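Local coordinates for fat acid-binding protein (Eubacterium ventriosum, PDB 3NYI), which probably binds long-chain fatty acids as a DegV-family lipid-binding protein, with stearic acid bound here, at residues N127-D136 and E267-S276; L158-G169 and T280-R291. One frame throughout, in Å; residues are numbered along the deposited sequence.

How the interactions relate
Interactions 1 and 2 have centres about 9 Å apart, and both touch the bound stearic acid. The strand pairing of 158-169 with 280-291 lies beside helix 128-143, on which 127-136 lies: Thr130 CG2 is 3.2 Å from Arg163 O, and Leu133 CD1 is 3.5 Å from Gly288 C. The segments alternate along the chain, and 267-276 leads through helix 274-280 into strand 285-291. Both contacts reach the same six-stranded mixed sheet. Both line the methyl end of the acyl chain, with Val129 CG1 3.9 Å and Gly286 C 3.4 Å from C18. The acid's head lies elsewhere, hydrogen-bonded to Ser97 and Thr65.

Interaction 1: N127-D136 and E267-S276; sequences NTVTQALLID and ETNVAIGIVS. With STE (stearic acid), chain C.
The amide of Asn127 meets Ser276 obliquely: ND2 donates to OG at 2.9 Å, with the hydroxyl 33° out of the amide plane. The N-H...O angle of 131° makes this a bent bond. The same ND2 lies 3.3 Å from C12 of the stearic acid. With CG anti to the backbone N (chi1 -177°), the amide extends toward helix 274-280. The second flat group is the carboxylate of Asp136, whose side chain crosses that of Thr268 at about a right angle, CG2 of the threonine standing 3.8 Å from CG of the aspartate. One water joins the two, donating to Asp136 OD2 at 2.7 Å and meeting Thr268 OG1 at 2.6 Å. Arg140 and Tyr19 also hold this carboxylate, and Ser239 bonds the threonine hydroxyl.

Between these polar ends the helix rests on strand 270-271 largely through apolar groups. Val270 presents CG1 to Ala132 CB at 4.2 Å, while its CG2 lies against Val129 CB. The same CG2 also touches the Thr128 hydroxyl, which is hydrogen-bonded to Asp14; that aspartate also takes the backbone N of Gly273, the N-cap of helix 274-280.

Thr128 CG2 reaches C14 of the ligand at 3.7 Å, and Ile272 CD1 reaches C17 at 3.6 Å. Residues 127-129, the loop after strand 270-271 and the start of helix 274-280 thus line one side of the acyl-chain pocket in this DegV-family fold.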
loop_
_atom_site.group_PDB
_atom_site.type_symbol
_atom_site.label_atom_id
_atom_site.label_comp_id
_atom_site.label_asym_id
_atom_site.label_seq_id
_atom_site.Cartn_x
_atom_site.Cartn_y
_atom_site.Cartn_z
ATOM N N ASN A 127 1.092 -2.483 -2.175
ATOM C CA ASN A 127 1.235 -1.061 -1.859
ATOM C C ASN A 127 -0.033 -0.662 -1.137
ATOM O O ASN A 127 -1.071 -1.347 -1.257
ATOM C CB ASN A 127 1.380 -0.246 -3.150
ATOM C CG ASN A 127 1.596 1.233 -2.903
ATOM O OD1 ASN A 127 2.012 1.649 -1.812
ATOM N ND2 ASN A 127 1.289 2.051 -3.920
ATOM N N THR A 128 0.044 0.428 -0.381
ATOM C CA THR A 128 -1.125 1.000 0.287
ATOM C C THR A 128 -2.096 -0.092 0.799
ATOM O O THR A 128 -1.674 -0.960 1.583
ATOM C CB THR A 128 -1.800 2.150 -0.570
ATOM O OG1 THR A 128 -2.928 2.704 0.126
ATOM C CG2 THR A 128 -2.210 1.680 -1.996
ATOM N N VAL A 129 -3.365 -0.050 0.387
ATOM C CA VAL A 129 -4.379 -0.948 0.973
ATOM C C VAL A 129 -3.969 -2.447 1.016
ATOM O O VAL A 129 -4.226 -3.119 2.011
ATOM C CB VAL A 129 -5.801 -0.747 0.345
ATOM C CG1 VAL A 129 -5.818 -1.175 -1.129
ATOM C CG2 VAL A 129 -6.904 -1.492 1.162
ATOM N N THR A 130 -3.346 -2.968 -0.046
ATOM C CA THR A 130 -3.010 -4.392 -0.047
ATOM C C THR A 130 -1.761 -4.663 0.771
ATOM O O THR A 130 -1.573 -5.751 1.248
ATOM C CB THR A 130 -2.841 -5.011 -1.459
ATOM O OG1 THR A 130 -2.154 -4.094 -2.312
ATOM C CG2 THR A 130 -4.222 -5.388 -2.092
ATOM N N GLN A 131 -0.880 -3.673 0.909
ATOM C CA GLN A 131 0.222 -3.836 1.814
ATOM C C GLN A 131 -0.328 -3.860 3.234
ATOM O O GLN A 131 0.105 -4.671 4.046
ATOM C CB GLN A 131 1.247 -2.695 1.651
ATOM C CG GLN A 131 2.569 -2.958 2.367
ATOM C CD GLN A 131 3.575 -1.864 2.025
ATOM O OE1 GLN A 131 3.440 -1.196 0.996
ATOM N NE2 GLN A 131 4.572 -1.667 2.884
ATOM N N ALA A 132 -1.286 -2.982 3.537
ATOM C CA ALA A 132 -1.948 -3.013 4.850
ATOM C C ALA A 132 -2.686 -4.354 5.102
ATOM O O ALA A 132 -2.591 -4.944 6.195
ATOM C CB ALA A 132 -2.913 -1.839 4.979
ATOM N N LEU A 133 -3.398 -4.837 4.089
ATOM C CA LEU A 133 -4.096 -6.140 4.204
ATOM C C LEU A 133 -3.132 -7.296 4.464
ATOM O O LEU A 133 -3.426 -8.188 5.264
ATOM C CB LEU A 133 -4.913 -6.429 2.939
ATOM C CG LEU A 133 -6.183 -5.583 2.824
ATOM C CD1 LEU A 133 -6.789 -5.691 1.428
ATOM C CD2 LEU A 133 -7.201 -6.007 3.909
ATOM N N LEU A 134 -1.983 -7.291 3.783
ATOM C CA LEU A 134 -1.010 -8.357 3.985
ATOM C C LEU A 134 -0.417 -8.300 5.389
ATOM O O LEU A 134 -0.310 -9.315 6.067
ATOM C CB LEU A 134 0.112 -8.301 2.942
ATOM C CG LEU A 134 1.146 -9.425 3.069
ATOM C CD1 LEU A 134 0.531 -10.777 2.661
ATOM C CD2 LEU A 134 2.390 -9.126 2.223
ATOM N N ILE A 135 -0.008 -7.111 5.824
ATOM C CA ILE A 135 0.515 -6.979 7.162
ATOM C C ILE A 135 -0.513 -7.461 8.179
ATOM O O ILE A 135 -0.197 -8.197 9.109
ATOM C CB ILE A 135 0.905 -5.527 7.459
ATOM C CG1 ILE A 135 2.156 -5.172 6.652
ATOM C CG2 ILE A 135 1.177 -5.367 8.927
ATOM C CD1 ILE A 135 2.410 -3.634 6.533
ATOM N N ASP A 136 -1.752 -7.051 7.978
ATOM C CA ASP A 136 -2.829 -7.464 8.873
ATOM C C ASP A 136 -3.060 -8.984 8.887
ATOM O O ASP A 136 -3.332 -9.559 9.937
ATOM C CB ASP A 136 -4.123 -6.707 8.552
ATOM C CG ASP A 136 -5.234 -7.017 9.542
ATOM O OD1 ASP A 136 -5.040 -6.768 10.755
ATOM O OD2 ASP A 136 -6.277 -7.542 9.099
ATOM N N GLU A 267 -10.630 -1.965 9.917
ATOM C CA GLU A 267 -9.300 -1.759 10.480
ATOM C C GLU A 267 -8.274 -1.446 9.395
ATOM O O GLU A 267 -7.322 -0.696 9.628
ATOM C CB GLU A 267 -8.839 -2.981 11.280
ATOM C CG GLU A 267 -9.188 -2.942 12.753
ATOM C CD GLU A 267 -8.254 -3.815 13.588
ATOM O OE1 GLU A 267 -7.607 -3.276 14.510
ATOM O OE2 GLU A 267 -8.157 -5.034 13.311
ATOM N N THR A 268 -8.480 -2.020 8.212
ATOM C CA THR A 268 -7.521 -1.872 7.112
ATOM C C THR A 268 -7.998 -0.973 5.971
ATOM O O THR A 268 -7.381 -0.935 4.910
ATOM C CB THR A 268 -7.056 -3.235 6.563
ATOM O OG1 THR A 268 -8.177 -4.130 6.466
ATOM C CG2 THR A 268 -6.003 -3.845 7.508
ATOM N N ASN A 269 -9.093 -0.251 6.184
ATOM C CA ASN A 269 -9.418 0.865 5.309
ATOM C C ASN A 269 -8.265 1.857 5.456
ATOM O O ASN A 269 -7.695 1.972 6.531
ATOM C CB ASN A 269 -10.719 1.553 5.748
ATOM C CG ASN A 269 -11.955 0.744 5.402
ATOM O OD1 ASN A 269 -11.880 -0.216 4.633
ATOM N ND2 ASN A 269 -13.102 1.130 5.967
ATOM N N VAL A 270 -7.912 2.562 4.394
ATOM C CA VAL A 270 -6.814 3.523 4.511
ATOM C C VAL A 270 -7.125 4.866 3.883
ATOM O O VAL A 270 -7.816 4.952 2.867
ATOM C CB VAL A 270 -5.515 2.987 3.881
ATOM C CG1 VAL A 270 -5.006 1.769 4.653
ATOM C CG2 VAL A 270 -5.719 2.674 2.382
ATOM N N ALA A 271 -6.599 5.921 4.496
ATOM C CA ALA A 271 -6.489 7.195 3.820
ATOM C C ALA A 271 -5.205 7.069 3.008
ATOM O O ALA A 271 -4.108 7.015 3.571
ATOM C CB ALA A 271 -6.376 8.331 4.835
ATOM N N ILE A 272 -5.343 6.985 1.692
ATOM C CA ILE A 272 -4.197 6.687 0.836
ATOM C C ILE A 272 -3.096 7.706 1.126
ATOM O O ILE A 272 -3.351 8.916 1.179
ATOM C CB ILE A 272 -4.600 6.695 -0.623
ATOM C CG1 ILE A 272 -5.616 5.565 -0.872
ATOM C CG2 ILE A 272 -3.382 6.526 -1.525
ATOM C CD1 ILE A 272 -6.309 5.684 -2.206
ATOM N N GLY A 273 -1.889 7.214 1.362
ATOM C CA GLY A 273 -0.825 8.080 1.843
ATOM C C GLY A 273 -0.042 8.809 0.781
ATOM O O GLY A 273 -0.252 8.626 -0.419
ATOM N N ILE A 274 0.878 9.643 1.261
ATOM C CA ILE A 274 1.787 10.419 0.441
ATOM C C ILE A 274 2.545 9.603 -0.595
ATOM O O ILE A 274 2.650 10.012 -1.750
ATOM C CB ILE A 274 2.793 11.129 1.367
ATOM C CG1 ILE A 274 2.061 12.209 2.176
ATOM C CG2 ILE A 274 3.957 11.701 0.567
ATOM C CD1 ILE A 274 2.956 12.952 3.203
ATOM N N VAL A 275 3.083 8.454 -0.195
ATOM C CA VAL A 275 3.848 7.626 -1.145
ATOM C C VAL A 275 3.044 7.349 -2.439
ATOM O O VAL A 275 3.547 7.524 -3.550
ATOM C CB VAL A 275 4.299 6.288 -0.516
ATOM C CG1 VAL A 275 4.956 5.391 -1.576
ATOM C CG2 VAL A 275 5.238 6.542 0.659
ATOM N N SER A 276 1.801 6.909 -2.300
ATOM C CA SER A 276 0.983 6.656 -3.481
ATOM C C SER A 276 0.471 7.929 -4.131
ATOM O O SER A 276 0.448 8.048 -5.364
ATOM C CB SER A 276 -0.218 5.753 -3.147
ATOM O OG SER A 276 0.212 4.466 -2.769
HETATM C C1 STE C . 10.189 5.775 -3.969
HETATM O O1 STE C . 10.998 4.904 -3.867
HETATM O O2 STE C . 10.529 6.846 -4.378
HETATM C C2 STE C . 8.688 5.446 -3.795
HETATM C C3 STE C . 8.008 5.254 -5.174
HETATM C C4 STE C . 6.486 5.037 -4.990
HETATM C C5 STE C . 5.820 4.597 -6.313
HETATM C C6 STE C . 4.295 4.445 -6.110
HETATM C C7 STE C . 3.584 4.103 -7.444
HETATM C C8 STE C . 2.092 3.810 -7.141
HETATM C C9 STE C . 1.311 3.485 -8.435
HETATM C C10 STE C . -0.188 3.291 -8.078
HETATM C C11 STE C . -0.362 1.912 -7.439
HETATM C C12 STE C . -1.137 1.895 -6.100
HETATM C C13 STE C . -2.099 3.075 -5.889
HETATM C C14 STE C . -3.434 2.471 -5.376
HETATM C C15 STE C . -4.337 3.560 -4.752
HETATM C C16 STE C . -5.769 2.988 -4.608
HETATM C C17 STE C . -5.900 2.244 -3.261
HETATM C C18 STE C . -7.364 1.812 -3.010
HETATM O O HOH W 1 -8.344 -6.296 7.933
#

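Interaction 2: L158-G169 and T280-R291; sequences LMASARIFFTVG and TGPYPIGLGVIR. With STE (stearic acid), chain C.
Thr280 meets Val168 with its CB 3.7 Å from CG1, the side chains crossing at about a right angle, while its CG2 methyl turns to C13 of the stearic acid. Its hydroxyl donates to Gly281 O, on a lone pair in the carbonyl plane. Gly281, the first residue after helix 274-280, has positive phi and starts the turn into the strand. A water accepts from Tyr283 N and Gly169 N and donates to Thr280 O, tying the turn to the end of 158-169. Pro284 brings its CA to Thr167 O, a CA-H...O contact of 3.3 Å.

From Ile285 the strand runs antiparallel to 163-167, axes 4.6 Å apart at 171°. Ile285 and Thr167 exchange both backbone bonds, and their CG2 methyls lie side by side at 3.7 Å. At Gly286, a non-hydrogen-bonded pair with Phe166, the CA atoms approach to 3.9 Å, the glycine having no side chain to meet Phe166 CB. The Phe166 ring is raised on this face by chi1 of 68°, with CG between the backbone N and carbonyl carbon, and C14 of the ligand stands over its centre, 3.5 Å above the plane.

Leu287 pairs with Phe165 on the other face; Phe165 N donates almost straight to Leu287 O (2.8 Å, 171°). Gly288 follows opposite Ile164, and Val289 packs CG2 on Arg163 CB. Ile290 lays CG1 near Leu158 O. Finally Arg291 N donates to Ser161 OG at 3.0 Å, a hydroxyl that itself donates to Leu158 O.

Strand 194-200 flanks 163-167 and strand 236-242 flanks 285-291; helix 213-231 covers the Phe165 face, and helix 128-143 packs against Ile164 on the other.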
loop_
_atom_site.group_PDB
_atom_site.type_symbol
_atom_site.label_atom_id
_atom_site.label_comp_id
_atom_site.label_asym_id
_atom_site.label_seq_id
_atom_site.Cartn_x
_atom_site.Cartn_y
_atom_site.Cartn_z
ATOM N N LEU A 158 -1.002 -15.741 -0.032
ATOM C CA LEU A 158 -1.628 -14.480 0.369
ATOM C C LEU A 158 -1.272 -13.368 -0.614
ATOM O O LEU A 158 -2.142 -12.626 -1.097
ATOM C CB LEU A 158 -1.186 -14.081 1.780
ATOM C CG LEU A 158 -1.820 -14.865 2.923
ATOM C CD1 LEU A 158 -1.218 -14.480 4.276
ATOM C CD2 LEU A 158 -3.317 -14.647 2.905
HETATM N N MSE A 159 0.017 -13.231 -0.909
HETATM C CA MSE A 159 0.454 -12.182 -1.821
HETATM C C MSE A 159 -0.130 -12.336 -3.225
HETATM O O MSE A 159 -0.542 -11.354 -3.851
HETATM C CB MSE A 159 1.980 -12.135 -1.881
HETATM C CG MSE A 159 2.617 -11.725 -0.563
HETATM SE SE MSE A 159 4.561 -11.484 -0.810
HETATM C CE MSE A 159 5.048 -13.295 -1.353
ATOM N N ALA A 160 -0.169 -13.572 -3.716
ATOM C CA ALA A 160 -0.737 -13.845 -5.041
ATOM C C ALA A 160 -2.235 -13.497 -5.132
ATOM O O ALA A 160 -2.742 -13.154 -6.207
ATOM C CB ALA A 160 -0.505 -15.303 -5.426
ATOM N N SER A 161 -2.936 -13.576 -4.002
ATOM C CA SER A 161 -4.383 -13.376 -3.983
ATOM C C SER A 161 -4.743 -11.905 -3.881
ATOM O O SER A 161 -5.871 -11.520 -4.197
ATOM C CB SER A 161 -5.028 -14.124 -2.810
ATOM O OG SER A 161 -4.849 -13.395 -1.593
ATOM N N ALA A 162 -3.796 -11.070 -3.435
ATOM C CA ALA A 162 -4.095 -9.667 -3.216
ATOM C C ALA A 162 -4.400 -8.924 -4.510
ATOM O O ALA A 162 -3.749 -9.153 -5.537
ATOM C CB ALA A 162 -2.899 -8.955 -2.454
ATOM N N ARG A 163 -5.370 -8.013 -4.464
ATOM C CA ARG A 163 -5.657 -7.143 -5.613
ATOM C C ARG A 163 -6.008 -5.742 -5.140
ATOM O O ARG A 163 -6.686 -5.586 -4.125
ATOM C CB ARG A 163 -6.873 -7.634 -6.407
ATOM C CG ARG A 163 -6.740 -8.982 -7.105
ATOM C CD ARG A 163 -5.711 -8.906 -8.236
ATOM N NE ARG A 163 -5.704 -10.153 -8.998
ATOM C CZ ARG A 163 -5.028 -11.234 -8.653
ATOM N NH1 ARG A 163 -4.279 -11.226 -7.552
ATOM N NH2 ARG A 163 -5.097 -12.326 -9.409
ATOM N N ILE A 164 -5.605 -4.728 -5.900
ATOM C CA ILE A 164 -6.215 -3.417 -5.746
ATOM C C ILE A 164 -6.971 -3.108 -7.016
ATOM O O ILE A 164 -6.451 -3.308 -8.114
ATOM C CB ILE A 164 -5.185 -2.258 -5.539
ATOM C CG1 ILE A 164 -4.183 -2.584 -4.439
ATOM C CG2 ILE A 164 -5.943 -0.963 -5.207
ATOM C CD1 ILE A 164 -3.122 -1.465 -4.208
ATOM N N PHE A 165 -8.187 -2.601 -6.866
ATOM C CA PHE A 165 -8.980 -2.137 -7.992
ATOM C C PHE A 165 -9.263 -0.665 -7.757
ATOM O O PHE A 165 -9.840 -0.303 -6.739
ATOM C CB PHE A 165 -10.303 -2.916 -8.044
ATOM C CG PHE A 165 -10.119 -4.397 -8.165
ATOM C CD1 PHE A 165 -9.767 -4.957 -9.383
ATOM C CD2 PHE A 165 -10.266 -5.230 -7.057
ATOM C CE1 PHE A 165 -9.574 -6.341 -9.508
ATOM C CE2 PHE A 165 -10.079 -6.604 -7.173
ATOM C CZ PHE A 165 -9.730 -7.158 -8.407
ATOM N N PHE A 166 -8.847 0.194 -8.674
ATOM C CA PHE A 166 -8.938 1.623 -8.384
ATOM C C PHE A 166 -8.953 2.498 -9.606
ATOM O O PHE A 166 -8.726 2.027 -10.730
ATOM C CB PHE A 166 -7.825 2.066 -7.423
ATOM C CG PHE A 166 -6.427 2.020 -8.003
ATOM C CD1 PHE A 166 -5.748 3.205 -8.294
ATOM C CD2 PHE A 166 -5.770 0.806 -8.206
ATOM C CE1 PHE A 166 -4.444 3.195 -8.802
ATOM C CE2 PHE A 166 -4.459 0.783 -8.715
ATOM C CZ PHE A 166 -3.792 1.986 -9.001
ATOM N N THR A 167 -9.233 3.779 -9.378
ATOM C CA THR A 167 -9.137 4.763 -10.437
ATOM C C THR A 167 -8.433 6.014 -9.908
ATOM O O THR A 167 -8.211 6.144 -8.706
ATOM C CB THR A 167 -10.526 5.086 -11.029
ATOM O OG1 THR A 167 -10.371 5.818 -12.251
ATOM C CG2 THR A 167 -11.383 5.881 -10.037
ATOM N N VAL A 168 -8.045 6.906 -10.815
ATOM C CA VAL A 168 -7.342 8.135 -10.443
ATOM C C VAL A 168 -7.898 9.303 -11.260
ATOM O O VAL A 168 -8.717 9.092 -12.141
ATOM C CB VAL A 168 -5.842 7.999 -10.687
ATOM C CG1 VAL A 168 -5.257 6.912 -9.759
ATOM C CG2 VAL A 168 -5.569 7.665 -12.163
ATOM N N GLY A 169 -7.467 10.528 -10.967
ATOM C CA GLY A 169 -8.035 11.697 -11.629
ATOM C C GLY A 169 -7.457 12.023 -12.998
ATOM O O GLY A 169 -8.061 12.757 -13.778
ATOM N N THR A 280 -0.182 9.005 -7.902
ATOM C CA THR A 280 -1.528 8.904 -8.479
ATOM C C THR A 280 -2.171 10.252 -8.734
ATOM O O THR A 280 -3.091 10.352 -9.545
ATOM C CB THR A 280 -2.513 8.139 -7.563
ATOM O OG1 THR A 280 -2.637 8.817 -6.300
ATOM C CG2 THR A 280 -2.043 6.709 -7.337
ATOM N N GLY A 281 -1.691 11.283 -8.037
ATOM C CA GLY A 281 -2.419 12.527 -7.934
ATOM C C GLY A 281 -3.295 12.468 -6.700
ATOM O O GLY A 281 -3.378 11.430 -6.050
ATOM N N PRO A 282 -3.973 13.577 -6.377
ATOM C CA PRO A 282 -4.738 13.634 -5.131
ATOM C C PRO A 282 -6.105 12.948 -5.202
ATOM O O PRO A 282 -6.811 12.969 -4.192
ATOM C CB PRO A 282 -4.956 15.149 -4.910
ATOM C CG PRO A 282 -4.541 15.828 -6.195
ATOM C CD PRO A 282 -4.168 14.783 -7.202
ATOM N N TYR A 283 -6.480 12.345 -6.330
ATOM C CA TYR A 283 -7.830 11.759 -6.419
ATOM C C TYR A 283 -7.931 10.243 -6.648
ATOM O O TYR A 283 -8.812 9.797 -7.378
ATOM C CB TYR A 283 -8.651 12.497 -7.476
ATOM C CG TYR A 283 -8.599 13.993 -7.275
ATOM C CD1 TYR A 283 -9.142 14.574 -6.138
ATOM C CD2 TYR A 283 -7.982 14.817 -8.206
ATOM C CE1 TYR A 283 -9.081 15.942 -5.939
ATOM C CE2 TYR A 283 -7.920 16.186 -8.018
ATOM C CZ TYR A 283 -8.472 16.741 -6.885
ATOM O OH TYR A 283 -8.410 18.102 -6.697
ATOM N N PRO A 284 -7.069 9.443 -5.997
ATOM C CA PRO A 284 -7.244 7.995 -6.167
ATOM C C PRO A 284 -8.402 7.486 -5.313
ATOM O O PRO A 284 -8.663 8.053 -4.254
ATOM C CB PRO A 284 -5.939 7.416 -5.619
ATOM C CG PRO A 284 -5.405 8.477 -4.657
ATOM C CD PRO A 284 -6.150 9.768 -4.894
ATOM N N ILE A 285 -9.082 6.435 -5.760
ATOM C CA ILE A 285 -10.122 5.822 -4.940
ATOM C C ILE A 285 -10.318 4.387 -5.400
ATOM O O ILE A 285 -10.255 4.094 -6.587
ATOM C CB ILE A 285 -11.445 6.605 -5.011
ATOM C CG1 ILE A 285 -12.475 6.003 -4.047
ATOM C CG2 ILE A 285 -11.972 6.670 -6.445
ATOM C CD1 ILE A 285 -13.600 6.960 -3.677
ATOM N N GLY A 286 -10.502 3.476 -4.459
ATOM C CA GLY A 286 -10.570 2.079 -4.842
ATOM C C GLY A 286 -10.680 1.162 -3.659
ATOM O O GLY A 286 -10.948 1.601 -2.541
ATOM N N LEU A 287 -10.494 -0.125 -3.916
ATOM C CA LEU A 287 -10.604 -1.124 -2.872
ATOM C C LEU A 287 -9.518 -2.161 -3.060
ATOM O O LEU A 287 -9.019 -2.361 -4.169
ATOM C CB LEU A 287 -11.996 -1.787 -2.880
ATOM C CG LEU A 287 -12.345 -2.671 -4.078
ATOM C CD1 LEU A 287 -13.317 -3.764 -3.670
ATOM C CD2 LEU A 287 -12.937 -1.832 -5.202
ATOM N N GLY A 288 -9.124 -2.783 -1.952
ATOM C CA GLY A 288 -8.168 -3.871 -1.958
ATOM C C GLY A 288 -8.798 -5.112 -1.356
ATOM O O GLY A 288 -9.704 -5.029 -0.513
ATOM N N VAL A 289 -8.341 -6.273 -1.803
ATOM C CA VAL A 289 -8.853 -7.522 -1.258
ATOM C C VAL A 289 -7.683 -8.455 -1.043
ATOM O O VAL A 289 -6.642 -8.323 -1.692
ATOM C CB VAL A 289 -9.889 -8.200 -2.200
ATOM C CG1 VAL A 289 -10.939 -7.191 -2.624
ATOM C CG2 VAL A 289 -9.184 -8.819 -3.424
ATOM N N ILE A 290 -7.849 -9.396 -0.129
ATOM C CA ILE A 290 -6.841 -10.424 0.076
ATOM C C ILE A 290 -7.518 -11.643 0.663
ATOM O O ILE A 290 -8.556 -11.517 1.320
ATOM C CB ILE A 290 -5.704 -9.936 1.026
ATOM C CG1 ILE A 290 -4.450 -10.811 0.887
ATOM C CG2 ILE A 290 -6.194 -9.924 2.468
ATOM C CD1 ILE A 290 -3.166 -10.207 1.569
ATOM N N ARG A 291 -6.938 -12.820 0.435
ATOM C CA ARG A 291 -7.518 -14.056 0.959
ATOM C C ARG A 291 -7.366 -14.083 2.471
ATOM O O ARG A 291 -6.366 -13.609 3.001
ATOM C CB ARG A 291 -6.819 -15.295 0.382
ATOM C CG ARG A 291 -7.327 -15.758 -0.966
ATOM C CD ARG A 291 -8.707 -16.360 -0.843
ATOM N NE ARG A 291 -8.687 -17.623 -0.115
ATOM C CZ ARG A 291 -8.604 -18.818 -0.694
ATOM N NH1 ARG A 291 -8.512 -18.923 -2.015
ATOM N NH2 ARG A 291 -8.600 -19.908 0.055
HETATM C C1 STE C . 10.189 5.775 -3.969
HETATM O O1 STE C . 10.998 4.904 -3.867
HETATM O O2 STE C . 10.529 6.846 -4.378
HETATM C C2 STE C . 8.688 5.446 -3.795
HETATM C C3 STE C . 8.008 5.254 -5.174
HETATM C C4 STE C . 6.486 5.037 -4.990
HETATM C C5 STE C . 5.820 4.597 -6.313
HETATM C C6 STE C . 4.295 4.445 -6.110
HETATM C C7 STE C . 3.584 4.103 -7.444
HETATM C C8 STE C . 2.092 3.810 -7.141
HETATM C C9 STE C . 1.311 3.485 -8.435
HETATM C C10 STE C . -0.188 3.291 -8.078
HETATM C C11 STE C . -0.362 1.912 -7.439
HETATM C C12 STE C . -1.137 1.895 -6.100
HETATM C C13 STE C . -2.099 3.075 -5.889
HETATM C C14 STE C . -3.434 2.471 -5.376
HETATM C C15 STE C . -4.337 3.560 -4.752
HETATM C C16 STE C . -5.769 2.988 -4.608
HETATM C C17 STE C . -5.900 2.244 -3.261
HETATM C C18 STE C . -7.364 1.812 -3.010
HETATM O O HOH W 2 -5.562 11.590 -9.048
#